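Local coordinates for protein 16S rRNA (guanine(1405)-N(7))-methyltransferase (Klebsiella pneumoniae, PDB 6PI9) that probably methylates the N7 position of guanine 1405 in 16S rRNA, using S-adenosyl-L-methionine as methyl donor, and so confers resistance to various aminoglycosides, at residues V211-R216 with D231-I236; L182-P187 with S250-Y255. All blocks are in the same frame, centred on the assembly; numbering follows the deposited sequence.

Contact 1 (V211-R216 with D231-I236); sequences VTFPTR and DWFERI
Phe213 meets both Phe233 and Trp232, and Val211 meets the far end of Phe233. Phe213 and Val211 lie on strand 208-214, Phe233 and Trp232 on helix 225-236. The axes of 211-214 and 231-236 run roughly antiparallel, at 151°, and approach to 11.0 Å.

Phe233 can be followed outward from the helix. Its CB already touches the Phe213 ring, 3.7 Å from Phe213 CZ. CG lies close to both CZ and CE2 of Phe213. CD1 is 3.7 Å from Phe213 CZ and sits near the plane of that ring, at its edge. Farther out, Phe233 CE1 is 3.7 Å from Val211 CG1. CZ, at the tip, lies near both CB and CG1 of Val211. Phe233 CG is anti to the backbone N (chi1 -174°), which carries the ring over to the strand.

The two phenylalanines form an offset edge-to-face pair. The edge of Phe213 points toward the face of Phe233, with the planes at 63° and the centroids 5.5 Å apart. On its other branch, Phe213 CE1 meets Trp232 CZ3 at 3.7 Å, and these side chains cross at about a right angle. Trp232 also packs against Val223 of the second subunit. Tyr255 and Leu201 add further contacts to Phe233.

All four touching residues are buried and the contact surfaces are apolar. A strand and the next helix in the chain are thus joined on one side of the mixed sheet of the Rossmann-like domain, by van der Waals packing and an aromatic edge-to-face interaction, with no charge pairing between them.

Contact 2 (L182-P187 with S250-Y255); sequences LMKLLP and SDELVY. With SAH (S-adenosyl-L-homocysteine), chain B.
The cofactor pocket of this Rossmann-like methyltransferase lies near the C-terminal end of strand 179-183, where Met183 and Lys184 meet Glu252 of strand 252-259. Lys184 reaches Glu252 with its aliphatic chain. Lys184 CE is 3.7 Å from Glu252 OE2, and the two side chains cross at about a right angle. The Lys184 chain is extended beyond CG, which carries CE past the Glu252 carboxylate and NZ on to Glu95.

The charged ends do not form a salt bridge: Lys184 NZ and Glu252 OE1 are 4.4 Å apart. A water lies between them. It accepts a hydrogen bond from Lys184 NZ at 2.7 Å and gives a weak one to Glu252 OE1 at 3.3 Å. Each charge has a stronger partner nearby. Lys184 NZ pairs with Glu95; Glu252 OE1 pairs with Arg96, and its OE2 bonds Thr212.

Met183 CE rests 4.0 Å from Glu252 OE2. On the ligand side, the amino N of S-adenosyl-L-homocysteine donates a 2.9 Å hydrogen bond to Met183 O, while Met183 CB packs near the ligand carboxylate. A backbone carbonyl near the C-terminal end of a parallel strand, accepting a hydrogen bond from the ligand's amino group, is typical of the Rossmann-like methyltransferase fold.

Both contacts are buried, and both reach the same mixed sheet through strand 208-214 or its neighbours. Contact 1 packs helix 225-236 onto strand 208-214. Contact 2 spans that strand, joining strands 179-183 and 252-259 that flank it. They touch directly: Thr212 of contact 1 and the backbone pair Phe213-Leu253 tie the two together. Both also have a residue that packs on Val223 of the second subunit, Trp232 and Pro187. Their chemistry differs with place. Contact 1 is aromatic and aliphatic, lying farther from the chain centre. Contact 2 sets aliphatic carbons against a carboxylate beside the bound ligand, with its charges bridged by water and paired outside the two segments.

Contact 1 (V211-R216 with D231-I236)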
loop_
_atom_site.group_PDB
_atom_site.type_symbol
_atom_site.label_atom_id
_atom_site.label_comp_id
_atom_site.label_asym_id
_atom_site.label_seq_id
_atom_site.Cartn_x
_atom_site.Cartn_y
_atom_site.Cartn_z
ATOM N N VAL A 211 18.365 -8.057 -4.236
ATOM C CA VAL A 211 17.707 -6.832 -3.754
ATOM C C VAL A 211 16.646 -6.470 -4.767
ATOM O O VAL A 211 16.942 -6.432 -5.967
ATOM C CB VAL A 211 18.713 -5.668 -3.616
ATOM C CG1 VAL A 211 17.992 -4.335 -3.216
ATOM C CG2 VAL A 211 19.889 -6.043 -2.655
ATOM N N THR A 212 15.397 -6.295 -4.333
ATOM C CA THR A 212 14.365 -6.021 -5.320
ATOM C C THR A 212 13.507 -4.823 -4.944
ATOM O O THR A 212 13.375 -4.444 -3.775
ATOM C CB THR A 212 13.430 -7.200 -5.563
ATOM O OG1 THR A 212 12.496 -7.266 -4.479
ATOM C CG2 THR A 212 14.233 -8.485 -5.684
ATOM N N PHE A 213 12.847 -4.272 -5.975
ATOM C CA PHE A 213 11.992 -3.100 -5.760
ATOM C C PHE A 213 10.685 -3.300 -6.514
ATOM O O PHE A 213 10.680 -3.881 -7.592
ATOM C CB PHE A 213 12.654 -1.811 -6.324
ATOM C CG PHE A 213 13.962 -1.486 -5.663
ATOM C CD1 PHE A 213 13.987 -0.653 -4.545
ATOM C CD2 PHE A 213 15.169 -2.020 -6.153
ATOM C CE1 PHE A 213 15.222 -0.348 -3.912
ATOM C CE2 PHE A 213 16.411 -1.737 -5.525
ATOM C CZ PHE A 213 16.436 -0.884 -4.393
ATOM N N PRO A 214 9.582 -2.810 -5.983
ATOM C CA PRO A 214 8.336 -2.880 -6.749
ATOM C C PRO A 214 8.350 -1.837 -7.857
ATOM O O PRO A 214 8.810 -0.709 -7.670
ATOM C CB PRO A 214 7.255 -2.579 -5.707
ATOM C CG PRO A 214 8.003 -1.681 -4.664
ATOM C CD PRO A 214 9.460 -2.114 -4.685
ATOM N N THR A 215 7.901 -2.224 -9.023
ATOM C CA THR A 215 7.679 -1.259 -10.092
ATOM C C THR A 215 6.172 -1.067 -10.104
ATOM O O THR A 215 5.430 -1.918 -10.605
ATOM C CB THR A 215 8.209 -1.743 -11.437
ATOM O OG1 THR A 215 7.261 -2.661 -12.002
ATOM C CG2 THR A 215 9.577 -2.428 -11.291
ATOM N N ARG A 216 5.713 0.033 -9.522
ATOM C CA ARG A 216 4.283 0.184 -9.302
ATOM C C ARG A 216 3.531 0.565 -10.578
ATOM O O ARG A 216 2.607 1.386 -10.532
ATOM C CB ARG A 216 4.057 1.199 -8.183
ATOM C CG ARG A 216 3.827 0.523 -6.835
ATOM C CD ARG A 216 3.885 1.496 -5.683
ATOM N NE ARG A 216 4.727 1.012 -4.592
ATOM C CZ ARG A 216 5.994 1.369 -4.406
ATOM N NH1 ARG A 216 6.579 2.205 -5.253
ATOM N NH2 ARG A 216 6.672 0.887 -3.373
ATOM N N ASP A 231 18.064 4.525 -9.775
ATOM C CA ASP A 231 19.016 5.603 -9.537
ATOM C C ASP A 231 19.387 5.669 -8.069
ATOM O O ASP A 231 20.562 5.896 -7.713
ATOM C CB ASP A 231 18.444 6.962 -9.943
ATOM C CG ASP A 231 18.280 7.152 -11.441
ATOM O OD1 ASP A 231 18.911 6.473 -12.283
ATOM O OD2 ASP A 231 17.467 8.042 -11.762
ATOM N N TRP A 232 18.390 5.522 -7.192
ATOM C CA TRP A 232 18.656 5.625 -5.771
ATOM C C TRP A 232 19.542 4.485 -5.326
ATOM O O TRP A 232 20.549 4.684 -4.614
ATOM C CB TRP A 232 17.327 5.593 -4.994
ATOM C CG TRP A 232 17.513 5.503 -3.507
ATOM C CD1 TRP A 232 17.747 6.564 -2.633
ATOM C CD2 TRP A 232 17.493 4.319 -2.707
ATOM N NE1 TRP A 232 17.883 6.079 -1.362
ATOM C CE2 TRP A 232 17.703 4.718 -1.366
ATOM C CE3 TRP A 232 17.273 2.959 -2.987
ATOM C CZ2 TRP A 232 17.755 3.824 -0.338
ATOM C CZ3 TRP A 232 17.286 2.047 -1.924
ATOM C CH2 TRP A 232 17.536 2.489 -0.621
ATOM N N PHE A 233 19.188 3.279 -5.752
ATOM C CA PHE A 233 19.998 2.130 -5.379
ATOM C C PHE A 233 21.439 2.298 -5.860
ATOM O O PHE A 233 22.399 2.042 -5.109
ATOM C CB PHE A 233 19.366 0.849 -5.944
ATOM C CG PHE A 233 20.069 -0.419 -5.490
ATOM C CD1 PHE A 233 20.161 -0.712 -4.149
ATOM C CD2 PHE A 233 20.611 -1.301 -6.417
ATOM C CE1 PHE A 233 20.775 -1.888 -3.717
ATOM C CE2 PHE A 233 21.243 -2.499 -5.978
ATOM C CZ PHE A 233 21.297 -2.765 -4.620
ATOM N N GLU A 234 21.630 2.738 -7.097
ATOM C CA GLU A 234 23.012 2.808 -7.568
ATOM C C GLU A 234 23.783 3.856 -6.785
ATOM O O GLU A 234 25.000 3.725 -6.607
ATOM C CB GLU A 234 23.055 3.097 -9.061
ATOM C CG GLU A 234 22.074 2.251 -9.860
ATOM C CD GLU A 234 22.546 0.867 -10.311
ATOM O OE1 GLU A 234 21.927 0.362 -11.285
ATOM O OE2 GLU A 234 23.488 0.290 -9.718
ATOM N N ARG A 235 23.084 4.838 -6.232
ATOM C CA ARG A 235 23.751 5.889 -5.492
ATOM C C ARG A 235 24.081 5.439 -4.070
ATOM O O ARG A 235 25.141 5.779 -3.537
ATOM C CB ARG A 235 22.869 7.136 -5.476
ATOM C CG ARG A 235 23.376 8.206 -4.568
ATOM C CD ARG A 235 22.697 9.532 -4.824
ATOM N NE ARG A 235 21.265 9.520 -4.537
ATOM C CZ ARG A 235 20.752 9.630 -3.312
ATOM N NH1 ARG A 235 21.568 9.713 -2.258
ATOM N NH2 ARG A 235 19.432 9.642 -3.128
ATOM N N ILE A 236 23.227 4.648 -3.441
ATOM C CA ILE A 236 23.505 4.296 -2.036
ATOM C C ILE A 236 24.284 2.995 -1.926
ATOM O O ILE A 236 24.779 2.667 -0.836
ATOM C CB ILE A 236 22.235 4.208 -1.183
ATOM C CG1 ILE A 236 21.331 3.060 -1.640
ATOM C CG2 ILE A 236 21.461 5.565 -1.210
ATOM C CD1 ILE A 236 21.350 1.803 -0.771
#

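Contact 2 (L182-P187 with S250-Y255)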
loop_
_atom_site.group_PDB
_atom_site.type_symbol
_atom_site.label_atom_id
_atom_site.label_comp_id
_atom_site.label_asym_id
_atom_site.label_seq_id
_atom_site.Cartn_x
_atom_site.Cartn_y
_atom_site.Cartn_z
ATOM N N LEU A 182 16.733 -9.300 0.078
ATOM C CA LEU A 182 16.184 -8.035 0.570
ATOM C C LEU A 182 15.147 -7.627 -0.455
ATOM O O LEU A 182 15.406 -6.750 -1.316
ATOM C CB LEU A 182 17.276 -6.969 0.702
ATOM C CG LEU A 182 18.304 -7.311 1.810
ATOM C CD1 LEU A 182 19.391 -8.210 1.208
ATOM C CD2 LEU A 182 18.973 -6.008 2.317
ATOM N N MET A 183 13.978 -8.275 -0.408
ATOM C CA MET A 183 13.015 -8.157 -1.498
ATOM C C MET A 183 11.920 -7.171 -1.077
ATOM O O MET A 183 11.289 -7.359 -0.019
ATOM C CB MET A 183 12.475 -9.553 -1.829
ATOM C CG MET A 183 13.575 -10.450 -2.427
ATOM S SD MET A 183 13.089 -12.217 -2.369
ATOM C CE MET A 183 11.543 -12.183 -3.283
ATOM N N LYS A 184 11.710 -6.127 -1.901
ATOM C CA LYS A 184 10.693 -5.098 -1.658
ATOM C C LYS A 184 10.820 -4.528 -0.261
ATOM O O LYS A 184 9.825 -4.306 0.463
ATOM C CB LYS A 184 9.303 -5.691 -1.889
ATOM C CG LYS A 184 9.135 -6.056 -3.379
ATOM C CD LYS A 184 7.772 -6.857 -3.545
ATOM C CE LYS A 184 7.526 -7.225 -5.044
ATOM N NZ LYS A 184 6.334 -8.192 -5.089
ATOM N N LEU A 185 12.046 -4.322 0.134
ATOM C CA LEU A 185 12.364 -3.965 1.509
ATOM C C LEU A 185 13.069 -2.627 1.638
ATOM O O LEU A 185 12.746 -1.853 2.529
ATOM C CB LEU A 185 13.274 -5.059 2.104
ATOM C CG LEU A 185 13.968 -4.637 3.408
ATOM C CD1 LEU A 185 12.926 -4.394 4.505
ATOM C CD2 LEU A 185 14.903 -5.774 3.833
ATOM N N LEU A 186 14.055 -2.330 0.785
ATOM C CA LEU A 186 14.877 -1.152 1.075
ATOM C C LEU A 186 14.073 0.152 1.089
ATOM O O LEU A 186 14.395 1.015 1.927
ATOM C CB LEU A 186 16.047 -1.062 0.066
ATOM C CG LEU A 186 17.095 -2.182 0.222
ATOM C CD1 LEU A 186 18.374 -1.880 -0.640
ATOM C CD2 LEU A 186 17.483 -2.419 1.689
ATOM N N PRO A 187 13.068 0.387 0.221
ATOM C CA PRO A 187 12.351 1.674 0.343
ATOM C C PRO A 187 11.650 1.837 1.654
ATOM O O PRO A 187 11.671 2.940 2.203
ATOM C CB PRO A 187 11.330 1.675 -0.819
ATOM C CG PRO A 187 11.990 0.780 -1.864
ATOM C CD PRO A 187 12.729 -0.287 -1.051
ATOM N N SER A 250 7.671 -9.506 -13.455
ATOM C CA SER A 250 6.334 -9.397 -12.852
ATOM C C SER A 250 6.215 -8.199 -11.887
ATOM O O SER A 250 5.774 -8.315 -10.733
ATOM C CB SER A 250 5.967 -10.718 -12.165
ATOM O OG SER A 250 4.761 -10.609 -11.433
ATOM N N ASP A 251 6.599 -7.027 -12.396
ATOM C CA ASP A 251 6.581 -5.740 -11.686
ATOM C C ASP A 251 7.488 -5.754 -10.464
ATOM O O ASP A 251 7.193 -5.082 -9.466
ATOM C CB ASP A 251 5.161 -5.305 -11.289
ATOM C CG ASP A 251 4.315 -4.807 -12.509
ATOM O OD1 ASP A 251 3.200 -5.343 -12.667
ATOM O OD2 ASP A 251 4.746 -3.877 -13.275
ATOM N N GLU A 252 8.576 -6.535 -10.523
ATOM C CA GLU A 252 9.617 -6.506 -9.498
ATOM C C GLU A 252 10.944 -6.261 -10.204
ATOM O O GLU A 252 11.333 -7.058 -11.052
ATOM C CB GLU A 252 9.638 -7.846 -8.713
ATOM C CG GLU A 252 10.626 -7.845 -7.545
ATOM C CD GLU A 252 10.404 -9.027 -6.617
ATOM O OE1 GLU A 252 9.834 -10.029 -7.066
ATOM O OE2 GLU A 252 10.759 -8.946 -5.430
ATOM N N LEU A 253 11.626 -5.165 -9.857
ATOM C CA LEU A 253 12.984 -4.912 -10.350
ATOM C C LEU A 253 13.972 -5.652 -9.459
ATOM O O LEU A 253 14.019 -5.388 -8.250
ATOM C CB LEU A 253 13.285 -3.414 -10.309
ATOM C CG LEU A 253 14.757 -2.955 -10.515
ATOM C CD1 LEU A 253 15.286 -3.308 -11.907
ATOM C CD2 LEU A 253 14.790 -1.440 -10.229
ATOM N N VAL A 254 14.778 -6.541 -10.051
ATOM C CA VAL A 254 15.620 -7.477 -9.294
ATOM C C VAL A 254 17.087 -7.173 -9.602
ATOM O O VAL A 254 17.454 -7.063 -10.757
ATOM C CB VAL A 254 15.323 -8.948 -9.663
ATOM C CG1 VAL A 254 16.221 -9.917 -8.789
ATOM C CG2 VAL A 254 13.831 -9.278 -9.515
ATOM N N TYR A 255 17.904 -7.058 -8.560
ATOM C CA TYR A 255 19.353 -6.886 -8.645
ATOM C C TYR A 255 20.046 -8.086 -8.011
ATOM O O TYR A 255 19.726 -8.458 -6.880
ATOM C CB TYR A 255 19.819 -5.671 -7.838
ATOM C CG TYR A 255 19.518 -4.352 -8.506
ATOM C CD1 TYR A 255 20.414 -3.777 -9.386
ATOM C CD2 TYR A 255 18.333 -3.675 -8.233
ATOM C CE1 TYR A 255 20.120 -2.534 -9.991
ATOM C CE2 TYR A 255 18.048 -2.459 -8.844
ATOM C CZ TYR A 255 18.922 -1.910 -9.693
ATOM O OH TYR A 255 18.622 -0.682 -10.279
HETATM N N SAH B . 10.306 -9.700 1.278
HETATM C CA SAH B . 8.903 -10.170 1.263
HETATM C CB SAH B . 7.989 -9.158 1.931
HETATM C CG SAH B . 8.054 -7.691 1.417
HETATM S SD SAH B . 6.680 -6.678 2.137
HETATM C C SAH B . 8.426 -10.425 -0.180
HETATM O O SAH B . 9.012 -9.799 -1.087
HETATM O OXT SAH B . 7.468 -11.182 -0.435
HETATM C "C5'" SAH B . 7.665 -5.747 3.388
HETATM C "C4'" SAH B . 7.927 -6.553 4.695
HETATM O "O4'" SAH B . 8.873 -5.840 5.521
HETATM C "C3'" SAH B . 6.707 -6.895 5.598
HETATM O "O3'" SAH B . 6.620 -8.318 5.812
HETATM C "C2'" SAH B . 6.984 -6.191 6.925
HETATM O "O2'" SAH B . 6.543 -7.014 8.007
HETATM C "C1'" SAH B . 8.518 -6.126 6.886
HETATM N N9 SAH B . 9.090 -5.024 7.637
HETATM C C8 SAH B . 8.774 -3.694 7.528
HETATM N N7 SAH B . 9.638 -2.994 8.322
HETATM C C5 SAH B . 10.444 -3.896 8.967
HETATM C C6 SAH B . 11.442 -3.782 9.908
HETATM N N6 SAH B . 11.781 -2.630 10.448
HETATM N N1 SAH B . 12.120 -4.930 10.284
HETATM C C2 SAH B . 11.756 -6.150 9.822
HETATM N N3 SAH B . 10.755 -6.294 8.899
HETATM C C4 SAH B . 10.130 -5.150 8.500
HETATM O O HOH W 1 6.567 -9.509 -7.475
#